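Local coordinates for protein probable hydrogenase maturation factor HypB (Methanocaldococcus jannaschii, PDB 2HF9) that probably hydrolyses GTP slowly, an activity required for nickel insertion into [NiFe] hydrogenases during their maturation, and binds zinc, at residues A[22-33]-A[103-111]; A[57-66]-A[208-219]. All coordinates share one frame; numbering follows the deposited sequence.

Contact 1: residues A[22-33]-A[103-111]; sequences NKRLADKNRKLL and DAHLVGHAL. With ZN (zinc ion), chain D.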
loop_
_atom_site.group_PDB
_atom_site.type_symbol
_atom_site.label_atom_id
_atom_site.label_comp_id
_atom_site.label_asym_id
_atom_site.label_seq_id
_atom_site.Cartn_x
_atom_site.Cartn_y
_atom_site.Cartn_z
ATOM N N ASN A 22 -1.779 -15.117 -18.531
ATOM C CA ASN A 22 -1.158 -13.797 -18.420
ATOM C C ASN A 22 0.218 -13.747 -19.079
ATOM O O ASN A 22 0.524 -12.800 -19.805
ATOM C CB ASN A 22 -1.055 -13.357 -16.957
ATOM C CG ASN A 22 -0.511 -11.943 -16.813
ATOM O OD1 ASN A 22 -1.216 -10.965 -17.069
ATOM N ND2 ASN A 22 0.750 -11.831 -16.406
ATOM N N LYS A 23 1.034 -14.772 -18.825
ATOM C CA LYS A 23 2.391 -14.863 -19.381
ATOM C C LYS A 23 2.381 -14.883 -20.911
ATOM O O LYS A 23 3.204 -14.216 -21.543
ATOM C CB LYS A 23 3.140 -16.080 -18.803
ATOM C CG LYS A 23 4.532 -16.369 -19.404
ATOM C CD LYS A 23 5.511 -15.182 -19.341
ATOM C CE LYS A 23 6.143 -14.995 -17.966
ATOM N NZ LYS A 23 5.302 -14.171 -17.048
ATOM N N ARG A 24 1.446 -15.633 -21.494
ATOM C CA ARG A 24 1.253 -15.653 -22.948
ATOM C C ARG A 24 0.984 -14.248 -23.486
ATOM O O ARG A 24 1.565 -13.839 -24.492
ATOM C CB ARG A 24 0.095 -16.579 -23.346
ATOM C CG ARG A 24 0.317 -18.067 -23.080
ATOM C CD ARG A 24 -0.667 -18.940 -23.871
ATOM N NE ARG A 24 -2.059 -18.494 -23.756
ATOM C CZ ARG A 24 -2.963 -19.020 -22.929
ATOM N NH1 ARG A 24 -2.641 -20.026 -22.123
ATOM N NH2 ARG A 24 -4.198 -18.537 -22.907
ATOM N N LEU A 25 0.105 -13.515 -22.803
ATOM C CA LEU A 25 -0.274 -12.172 -23.229
ATOM C C LEU A 25 0.857 -11.172 -23.011
ATOM O O LEU A 25 1.037 -10.251 -23.807
ATOM C CB LEU A 25 -1.555 -11.718 -22.522
ATOM C CG LEU A 25 -2.830 -12.503 -22.850
ATOM C CD1 LEU A 25 -4.033 -11.853 -22.196
ATOM C CD2 LEU A 25 -3.048 -12.624 -24.358
ATOM N N ALA A 26 1.614 -11.369 -21.931
ATOM C CA ALA A 26 2.792 -10.554 -21.635
ATOM C C ALA A 26 3.856 -10.681 -22.723
ATOM O O ALA A 26 4.435 -9.683 -23.153
ATOM C CB ALA A 26 3.370 -10.929 -20.281
ATOM N N ASP A 27 4.102 -11.909 -23.173
ATOM C CA ASP A 27 5.080 -12.161 -24.231
ATOM C C ASP A 27 4.639 -11.540 -25.549
ATOM O O ASP A 27 5.464 -11.018 -26.298
ATOM C CB ASP A 27 5.341 -13.661 -24.394
ATOM C CG ASP A 27 6.205 -14.231 -23.279
ATOM O OD1 ASP A 27 6.911 -13.454 -22.596
ATOM O OD2 ASP A 27 6.180 -15.466 -23.084
ATOM N N LYS A 28 3.334 -11.590 -25.813
ATOM C CA LYS A 28 2.740 -10.959 -26.991
ATOM C C LYS A 28 2.854 -9.433 -26.942
ATOM O O LYS A 28 3.144 -8.795 -27.960
ATOM C CB LYS A 28 1.284 -11.398 -27.154
ATOM C CG LYS A 28 1.150 -12.879 -27.493
ATOM C CD LYS A 28 -0.293 -13.349 -27.503
ATOM C CE LYS A 28 -0.359 -14.852 -27.770
ATOM N NZ LYS A 28 0.130 -15.214 -29.139
ATOM N N ASN A 29 2.635 -8.865 -25.755
ATOM C CA ASN A 29 2.838 -7.435 -25.518
ATOM C C ASN A 29 4.281 -7.017 -25.796
ATOM O O ASN A 29 4.510 -6.022 -26.481
ATOM C CB ASN A 29 2.461 -7.044 -24.081
ATOM C CG ASN A 29 0.970 -7.175 -23.792
ATOM O OD1 ASN A 29 0.151 -7.385 -24.695
ATOM N ND2 ASN A 29 0.611 -7.044 -22.514
ATOM N N ARG A 30 5.241 -7.779 -25.261
ATOM C CA ARG A 30 6.670 -7.500 -25.459
ATOM C C ARG A 30 7.064 -7.562 -26.931
ATOM O O ARG A 30 7.795 -6.701 -27.417
ATOM C CB ARG A 30 7.550 -8.455 -24.645
ATOM C CG ARG A 30 8.180 -7.825 -23.404
ATOM C CD ARG A 30 9.076 -8.802 -22.646
ATOM N NE ARG A 30 8.353 -10.014 -22.258
ATOM C CZ ARG A 30 7.664 -10.159 -21.128
ATOM N NH1 ARG A 30 7.602 -9.174 -20.241
ATOM N NH2 ARG A 30 7.040 -11.300 -20.884
ATOM N N LYS A 31 6.565 -8.579 -27.632
ATOM C CA LYS A 31 6.796 -8.718 -29.066
ATOM C C LYS A 31 6.232 -7.527 -29.848
ATOM O O LYS A 31 6.909 -6.982 -30.724
ATOM C CB LYS A 31 6.261 -10.080 -29.564
ATOM C CG LYS A 31 6.131 -10.303 -31.094
ATOM C CD LYS A 31 7.223 -9.660 -31.970
ATOM C CE LYS A 31 8.644 -9.940 -31.508
ATOM N NZ LYS A 31 9.498 -8.743 -31.760
ATOM N N LEU A 32 5.015 -7.103 -29.508
ATOM C CA LEU A 32 4.397 -5.940 -30.148
ATOM C C LEU A 32 5.219 -4.673 -29.911
ATOM O O LEU A 32 5.440 -3.884 -30.833
ATOM C CB LEU A 32 2.951 -5.749 -29.668
ATOM C CG LEU A 32 2.177 -4.515 -30.162
ATOM C CD1 LEU A 32 1.898 -4.572 -31.663
ATOM C CD2 LEU A 32 0.877 -4.336 -29.378
ATOM N N LEU A 33 5.670 -4.489 -28.673
ATOM C CA LEU A 33 6.498 -3.342 -28.312
ATOM C C LEU A 33 7.837 -3.354 -29.056
ATOM O O LEU A 33 8.244 -2.329 -29.612
ATOM C CB LEU A 33 6.715 -3.288 -26.796
ATOM C CG LEU A 33 5.473 -3.019 -25.936
ATOM C CD1 LEU A 33 5.744 -3.400 -24.495
ATOM C CD2 LEU A 33 5.003 -1.574 -26.031
ATOM N N ASP A 103 -2.887 -6.249 -15.321
ATOM C CA ASP A 103 -2.453 -7.493 -15.965
ATOM C C ASP A 103 -2.108 -7.260 -17.440
ATOM O O ASP A 103 -2.382 -6.190 -17.978
ATOM C CB ASP A 103 -3.481 -8.625 -15.760
ATOM C CG ASP A 103 -4.810 -8.381 -16.479
ATOM O OD1 ASP A 103 -4.889 -7.502 -17.356
ATOM O OD2 ASP A 103 -5.786 -9.097 -16.164
ATOM N N ALA A 104 -1.494 -8.249 -18.084
ATOM C CA ALA A 104 -1.086 -8.120 -19.488
ATOM C C ALA A 104 -2.268 -7.901 -20.437
ATOM O O ALA A 104 -2.139 -7.208 -21.450
ATOM C CB ALA A 104 -0.278 -9.328 -19.920
ATOM N N HIS A 105 -3.413 -8.492 -20.100
ATOM C CA HIS A 105 -4.621 -8.377 -20.905
ATOM C C HIS A 105 -5.084 -6.926 -21.034
ATOM O O HIS A 105 -5.255 -6.418 -22.148
ATOM C CB HIS A 105 -5.736 -9.259 -20.324
ATOM C CG HIS A 105 -7.025 -9.176 -21.078
ATOM N ND1 HIS A 105 -8.229 -8.902 -20.466
ATOM C CD2 HIS A 105 -7.296 -9.315 -22.397
ATOM C CE1 HIS A 105 -9.188 -8.884 -21.376
ATOM N NE2 HIS A 105 -8.648 -9.133 -22.556
ATOM N N LEU A 106 -5.273 -6.265 -19.895
ATOM C CA LEU A 106 -5.708 -4.873 -19.883
ATOM C C LEU A 106 -4.659 -3.956 -20.519
ATOM O O LEU A 106 -5.008 -3.045 -21.276
ATOM C CB LEU A 106 -6.077 -4.424 -18.460
ATOM C CG LEU A 106 -7.563 -4.430 -18.053
ATOM C CD1 LEU A 106 -8.268 -5.755 -18.344
ATOM C CD2 LEU A 106 -7.713 -4.068 -16.578
ATOM N N VAL A 107 -3.384 -4.219 -20.227
ATOM C CA VAL A 107 -2.269 -3.483 -20.827
ATOM C C VAL A 107 -2.229 -3.678 -22.351
ATOM O O VAL A 107 -2.021 -2.721 -23.093
ATOM C CB VAL A 107 -0.906 -3.843 -20.164
ATOM C CG1 VAL A 107 0.276 -3.322 -20.986
ATOM C CG2 VAL A 107 -0.848 -3.299 -18.737
ATOM N N GLY A 108 -2.447 -4.910 -22.806
ATOM C CA GLY A 108 -2.528 -5.209 -24.238
ATOM C C GLY A 108 -3.523 -4.328 -24.972
ATOM O O GLY A 108 -3.212 -3.772 -26.030
ATOM N N HIS A 109 -4.714 -4.187 -24.397
ATOM C CA HIS A 109 -5.765 -3.339 -24.968
ATOM C C HIS A 109 -5.453 -1.849 -24.864
ATOM O O HIS A 109 -5.816 -1.072 -25.748
ATOM C CB HIS A 109 -7.115 -3.658 -24.327
ATOM C CG HIS A 109 -7.703 -4.950 -24.800
ATOM N ND1 HIS A 109 -8.098 -5.145 -26.106
ATOM C CD2 HIS A 109 -7.937 -6.116 -24.155
ATOM C CE1 HIS A 109 -8.561 -6.375 -26.244
ATOM N NE2 HIS A 109 -8.476 -6.985 -25.075
ATOM N N ALA A 110 -4.775 -1.457 -23.788
ATOM C CA ALA A 110 -4.302 -0.079 -23.655
ATOM C C ALA A 110 -3.356 0.272 -24.808
ATOM O O ALA A 110 -3.409 1.385 -25.340
ATOM C CB ALA A 110 -3.624 0.130 -22.309
ATOM N N LEU A 111 -2.519 -0.691 -25.199
ATOM C CA LEU A 111 -1.577 -0.526 -26.313
ATOM C C LEU A 111 -2.260 -0.209 -27.645
ATOM O O LEU A 111 -1.673 0.444 -28.506
ATOM C CB LEU A 111 -0.677 -1.761 -26.465
ATOM C CG LEU A 111 0.269 -2.130 -25.317
ATOM C CD1 LEU A 111 1.075 -3.373 -25.655
ATOM C CD2 LEU A 111 1.191 -0.978 -24.970
HETATM ZN ZN ZN D . -9.198 -8.958 -24.323
HETATM O O HOH W 1 -3.463 -11.009 -18.522
#
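Ala104 lies where helices 22-33 and 104-111 come closest, its methyl a knob in the hole formed by Asn22, Leu25, Ala26 and Asn29. Ala104 CB stands 3.4 Å from the backbone N of Ala26, and residues this small let the axes approach to 8.8 Å at a crossing angle of 27°. Asn22, with CG anti to its backbone N (chi1 -176°), carries OD1 across to accept from Ala104 N at 2.9 Å, a first-turn amide without an intrahelical acceptor; a water links the same OD1 to His105 N. ND2 of Asn22 turns to the carbonyl of Asp137. Two turns on from Asn22, Asn29 is the knob of the second helix's hole, its ND2 donating to Ala104 O at 3.0 Å and 171°, with the acceptor in the amide plane. Gly108 N reaches that oxygen from the other face of its carbonyl plane, and ND2 also serves Leu138 O. Gly108 suits its place because OD1 of Asn29 packs against its CA at 3.5 Å, leaving little space for a side chain.

In this P-loop GTPase, helix 18-35 thus lies against a helix beside the central parallel sheet, and Leu111, which meets Leu32 and Leu33 through its two methyls, also touches Leu122 of strand 121-125.

Toward solvent the packing thins: Leu25, Leu32 and His105 are partly exposed and meet fewer partners. Leu25 CD1 lies alongside His105 CB at 3.6 Å, and beyond it NE2 of His105 and NE2 of exposed His109, one helical turn apart, bind zinc at 1.9 and 2.2 Å.

Contact 2: residues A[57-66]-A[208-219]; sequences KLIDNLKDKY and MEGFDKVLEFIE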
loop_
_atom_site.group_PDB
_atom_site.type_symbol
_atom_site.label_atom_id
_atom_site.label_comp_id
_atom_site.label_asym_id
_atom_site.label_seq_id
_atom_site.Cartn_x
_atom_site.Cartn_y
_atom_site.Cartn_z
ATOM N N LYS A 57 8.978 13.430 -13.411
ATOM C CA LYS A 57 10.370 13.862 -13.533
ATOM C C LYS A 57 11.077 13.191 -14.707
ATOM O O LYS A 57 11.839 13.839 -15.427
ATOM C CB LYS A 57 11.144 13.621 -12.226
ATOM C CG LYS A 57 10.689 14.479 -11.043
ATOM C CD LYS A 57 10.969 15.953 -11.268
ATOM C CE LYS A 57 10.642 16.782 -10.037
ATOM N NZ LYS A 57 10.916 18.226 -10.304
ATOM N N LEU A 58 10.823 11.895 -14.900
ATOM C CA LEU A 58 11.388 11.167 -16.038
ATOM C C LEU A 58 10.916 11.710 -17.388
ATOM O O LEU A 58 11.730 11.884 -18.304
ATOM C CB LEU A 58 11.115 9.666 -15.929
ATOM C CG LEU A 58 11.891 8.903 -14.847
ATOM C CD1 LEU A 58 11.369 7.479 -14.742
ATOM C CD2 LEU A 58 13.391 8.904 -15.115
ATOM N N ILE A 59 9.616 11.974 -17.509
ATOM C CA ILE A 59 9.062 12.617 -18.710
ATOM C C ILE A 59 9.785 13.935 -19.009
ATOM O O ILE A 59 10.328 14.115 -20.101
ATOM C CB ILE A 59 7.534 12.861 -18.597
ATOM C CG1 ILE A 59 6.777 11.529 -18.562
ATOM C CG2 ILE A 59 7.024 13.717 -19.774
ATOM C CD1 ILE A 59 5.359 11.638 -18.008
ATOM N N ASP A 60 9.801 14.840 -18.030
ATOM C CA ASP A 60 10.446 16.152 -18.177
ATOM C C ASP A 60 11.880 16.057 -18.686
ATOM O O ASP A 60 12.312 16.864 -19.512
ATOM C CB ASP A 60 10.451 16.902 -16.841
ATOM C CG ASP A 60 9.080 17.391 -16.434
ATOM O OD1 ASP A 60 8.128 17.235 -17.220
ATOM O OD2 ASP A 60 8.955 17.935 -15.316
ATOM N N ASN A 61 12.613 15.068 -18.189
ATOM C CA ASN A 61 14.044 14.998 -18.443
ATOM C C ASN A 61 14.451 14.109 -19.616
ATOM O O ASN A 61 15.603 14.137 -20.045
ATOM C CB ASN A 61 14.791 14.664 -17.144
ATOM C CG ASN A 61 14.747 15.819 -16.148
ATOM O OD1 ASN A 61 15.415 16.838 -16.341
ATOM N ND2 ASN A 61 13.933 15.679 -15.099
ATOM N N LEU A 62 13.491 13.367 -20.168
ATOM C CA LEU A 62 13.766 12.458 -21.284
ATOM C C LEU A 62 13.007 12.805 -22.565
ATOM O O LEU A 62 13.300 12.247 -23.625
ATOM C CB LEU A 62 13.471 11.005 -20.885
ATOM C CG LEU A 62 14.380 10.334 -19.852
ATOM C CD1 LEU A 62 13.760 9.018 -19.367
ATOM C CD2 LEU A 62 15.779 10.109 -20.405
ATOM N N LYS A 63 12.048 13.725 -22.471
ATOM C CA LYS A 63 11.165 14.030 -23.611
ATOM C C LYS A 63 11.885 14.688 -24.794
ATOM O O LYS A 63 11.373 14.675 -25.914
ATOM C CB LYS A 63 9.950 14.860 -23.179
ATOM C CG LYS A 63 10.253 16.258 -22.665
ATOM C CD LYS A 63 8.985 16.912 -22.142
ATOM C CE LYS A 63 9.201 18.380 -21.833
ATOM N NZ LYS A 63 7.976 18.985 -21.236
ATOM N N ASP A 64 13.066 15.247 -24.541
ATOM C CA ASP A 64 13.891 15.848 -25.601
ATOM C C ASP A 64 14.552 14.784 -26.476
ATOM O O ASP A 64 14.907 15.040 -27.628
ATOM C CB ASP A 64 14.959 16.771 -25.000
ATOM C CG ASP A 64 15.928 16.033 -24.082
ATOM O OD1 ASP A 64 15.711 16.044 -22.854
ATOM O OD2 ASP A 64 16.902 15.429 -24.583
ATOM N N LYS A 65 14.702 13.590 -25.909
ATOM C CA LYS A 65 15.413 12.488 -26.539
ATOM C C LYS A 65 14.448 11.396 -26.991
ATOM O O LYS A 65 14.699 10.719 -27.990
ATOM C CB LYS A 65 16.431 11.914 -25.550
ATOM C CG LYS A 65 17.402 10.893 -26.118
ATOM C CD LYS A 65 18.517 10.632 -25.117
ATOM C CE LYS A 65 19.393 9.479 -25.548
ATOM N NZ LYS A 65 20.420 9.168 -24.514
ATOM N N TYR A 66 13.349 11.232 -26.254
ATOM C CA TYR A 66 12.384 10.163 -26.516
ATOM C C TYR A 66 10.954 10.673 -26.576
ATOM O O TYR A 66 10.586 11.612 -25.867
ATOM C CB TYR A 66 12.455 9.095 -25.426
ATOM C CG TYR A 66 13.797 8.430 -25.263
ATOM C CD1 TYR A 66 14.654 8.794 -24.227
ATOM C CD2 TYR A 66 14.209 7.431 -26.144
ATOM C CE1 TYR A 66 15.891 8.176 -24.070
ATOM C CE2 TYR A 66 15.440 6.810 -25.998
ATOM C CZ TYR A 66 16.274 7.186 -24.961
ATOM O OH TYR A 66 17.491 6.570 -24.821
ATOM N N MET A 208 16.130 15.900 -5.457
ATOM C CA MET A 208 16.561 15.270 -6.722
ATOM C C MET A 208 17.854 14.445 -6.624
ATOM O O MET A 208 18.343 13.932 -7.632
ATOM C CB MET A 208 16.597 16.265 -7.894
ATOM C CG MET A 208 15.231 16.849 -8.255
ATOM S SD MET A 208 14.017 15.605 -8.771
ATOM C CE MET A 208 14.581 15.212 -10.423
ATOM N N GLU A 209 18.385 14.289 -5.411
ATOM C CA GLU A 209 19.546 13.430 -5.194
ATOM C C GLU A 209 19.206 11.983 -5.561
ATOM O O GLU A 209 18.194 11.440 -5.109
ATOM C CB GLU A 209 20.046 13.508 -3.749
ATOM C CG GLU A 209 21.339 12.715 -3.539
ATOM C CD GLU A 209 21.830 12.681 -2.101
ATOM O OE1 GLU A 209 21.234 13.336 -1.226
ATOM O OE2 GLU A 209 22.830 11.979 -1.852
ATOM N N GLY A 210 20.056 11.379 -6.388
ATOM C CA GLY A 210 19.860 10.008 -6.841
ATOM C C GLY A 210 19.128 9.886 -8.169
ATOM O O GLY A 210 19.095 8.804 -8.762
ATOM N N PHE A 211 18.542 10.985 -8.642
ATOM C CA PHE A 211 17.789 10.958 -9.901
ATOM C C PHE A 211 18.662 10.540 -11.088
ATOM O O PHE A 211 18.204 9.807 -11.966
ATOM C CB PHE A 211 17.088 12.296 -10.176
ATOM C CG PHE A 211 16.110 12.247 -11.325
ATOM C CD1 PHE A 211 14.978 11.431 -11.265
ATOM C CD2 PHE A 211 16.324 13.007 -12.474
ATOM C CE1 PHE A 211 14.072 11.380 -12.327
ATOM C CE2 PHE A 211 15.421 12.966 -13.535
ATOM C CZ PHE A 211 14.295 12.145 -13.463
ATOM N N ASP A 212 19.915 11.000 -11.090
ATOM C CA ASP A 212 20.906 10.626 -12.109
ATOM C C ASP A 212 21.001 9.101 -12.278
ATOM O O ASP A 212 21.116 8.606 -13.397
ATOM C CB ASP A 212 22.283 11.224 -11.762
ATOM C CG ASP A 212 23.348 10.919 -12.810
ATOM O OD1 ASP A 212 23.119 11.206 -14.003
ATOM O OD2 ASP A 212 24.424 10.402 -12.437
ATOM N N LYS A 213 20.938 8.372 -11.164
ATOM C CA LYS A 213 21.002 6.908 -11.178
ATOM C C LYS A 213 19.742 6.252 -11.752
ATOM O O LYS A 213 19.822 5.171 -12.339
ATOM C CB LYS A 213 21.299 6.357 -9.776
ATOM C CG LYS A 213 22.573 6.905 -9.116
ATOM C CD LYS A 213 23.828 6.671 -9.959
ATOM C CE LYS A 213 24.349 5.245 -9.833
ATOM N NZ LYS A 213 25.566 5.034 -10.682
ATOM N N VAL A 214 18.585 6.892 -11.580
ATOM C CA VAL A 214 17.347 6.381 -12.189
ATOM C C VAL A 214 17.409 6.581 -13.706
ATOM O O VAL A 214 17.121 5.660 -14.469
ATOM C CB VAL A 214 16.061 7.026 -11.600
ATOM C CG1 VAL A 214 14.804 6.362 -12.189
ATOM C CG2 VAL A 214 16.046 6.922 -10.071
ATOM N N LEU A 215 17.798 7.782 -14.135
ATOM C CA LEU A 215 17.995 8.065 -15.559
ATOM C C LEU A 215 18.980 7.082 -16.182
ATOM O O LEU A 215 18.755 6.586 -17.284
ATOM C CB LEU A 215 18.480 9.499 -15.775
ATOM C CG LEU A 215 17.475 10.631 -15.566
ATOM C CD1 LEU A 215 18.197 11.973 -15.580
ATOM C CD2 LEU A 215 16.370 10.602 -16.619
ATOM N N GLU A 216 20.062 6.801 -15.460
ATOM C CA GLU A 216 21.064 5.831 -15.885
ATOM C C GLU A 216 20.434 4.460 -16.144
ATOM O O GLU A 216 20.697 3.834 -17.176
ATOM C CB GLU A 216 22.162 5.713 -14.826
ATOM C CG GLU A 216 23.286 4.769 -15.205
ATOM C CD GLU A 216 24.283 4.575 -14.081
ATOM O OE1 GLU A 216 24.159 5.249 -13.034
ATOM O OE2 GLU A 216 25.193 3.744 -14.242
ATOM N N PHE A 217 19.599 4.010 -15.207
ATOM C CA PHE A 217 18.895 2.736 -15.350
ATOM C C PHE A 217 18.002 2.712 -16.587
ATOM O O PHE A 217 18.001 1.725 -17.324
ATOM C CB PHE A 217 18.070 2.394 -14.099
ATOM C CG PHE A 217 17.240 1.146 -14.250
ATOM C CD1 PHE A 217 17.808 -0.109 -14.047
ATOM C CD2 PHE A 217 15.899 1.223 -14.628
ATOM C CE1 PHE A 217 17.049 -1.272 -14.201
ATOM C CE2 PHE A 217 15.135 0.062 -14.786
ATOM C CZ PHE A 217 15.714 -1.185 -14.573
ATOM N N ILE A 218 17.240 3.785 -16.800
ATOM C CA ILE A 218 16.348 3.878 -17.961
ATOM C C ILE A 218 17.140 3.740 -19.266
ATOM O O ILE A 218 16.790 2.929 -20.134
ATOM C CB ILE A 218 15.509 5.203 -17.973
ATOM C CG1 ILE A 218 14.647 5.351 -16.703
ATOM C CG2 ILE A 218 14.653 5.303 -19.242
ATOM C CD1 ILE A 218 13.576 4.286 -16.503
ATOM N N GLU A 219 18.217 4.515 -19.383
ATOM C CA GLU A 219 19.040 4.535 -20.594
ATOM C C GLU A 219 19.740 3.204 -20.861
ATOM O O GLU A 219 19.750 2.727 -21.998
ATOM C CB GLU A 219 20.057 5.678 -20.538
ATOM C CG GLU A 219 19.434 7.071 -20.623
ATOM C CD GLU A 219 19.098 7.501 -22.045
ATOM O OE1 GLU A 219 19.099 6.654 -22.967
ATOM O OE2 GLU A 219 18.831 8.701 -22.239
#
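Helix 51-62, which follows the P-loop of this nucleotide-binding fold, packs against the C-terminal helix 211-224 on one side of the parallel sheet. The segments cross at -71°, with axes 11.2 Å apart, a spacing that suits the large apolar side chains between them. Leu58 is the knob, sitting among Phe211, Val214, Leu215 and Ile218: its CD2 reaches Leu215 CD2 and touches the other three, while Phe43 and Phe123 of the sheet also meet its side chain. Leu62 continues the apolar seam, its CG 3.8 Å from Leu215 CD2. A first torsion of -170° swings the Phe211 ring away from its own backbone N toward helix 51-62, where its CZ comes within 3.6 Å of Lys57 O. Lys57 O accepts from both Asn61 N and Asn61 ND2, from opposite faces of its plane, and the Asn61 amide stands 61° from the Phe211 ring. Met208 CE, over one face of that ring toward its rim, lies 3.8 Å from Lys57 CD.

At the far end Glu219, bent at chi2, brings its carboxylate to two donors: Lys65 NZ forms a salt bridge with OE2 from above the carboxylate plane, and Tyr66 OH meets Glu219 OE1 in a very short bond, 2.5 Å. With an alanine here, the Lys65 ammonium would probably lose this counter-charge and the Tyr66 hydroxyl its acceptor. Glu219 CD lies at the Tyr66 ring edge, in plane.

In the fold
Contacts 1 and 2 lie with centres 25 Å apart and nearest atoms about 12 Å apart, so they do not touch. Their segments alternate along the chain: 22-33, 57-66, 103-111, then 208-219. What they share is the seven-stranded parallel sheet, and strand 121-125 in particular: Leu122 meets Leu33 and Leu111 of contact 1, whereas Leu121 and Phe123 meet Leu62, Tyr66 and Leu58 of contact 2. Alternate residues of one strand thus serve the two helix pairs. Contact 1 joins the N-terminal helix to the zinc-bearing helix, and contact 2 joins the helix after the P-loop to the C-terminal one. The zinc-bearing helix and the helix that follows the P-loop are thus built onto one sheet.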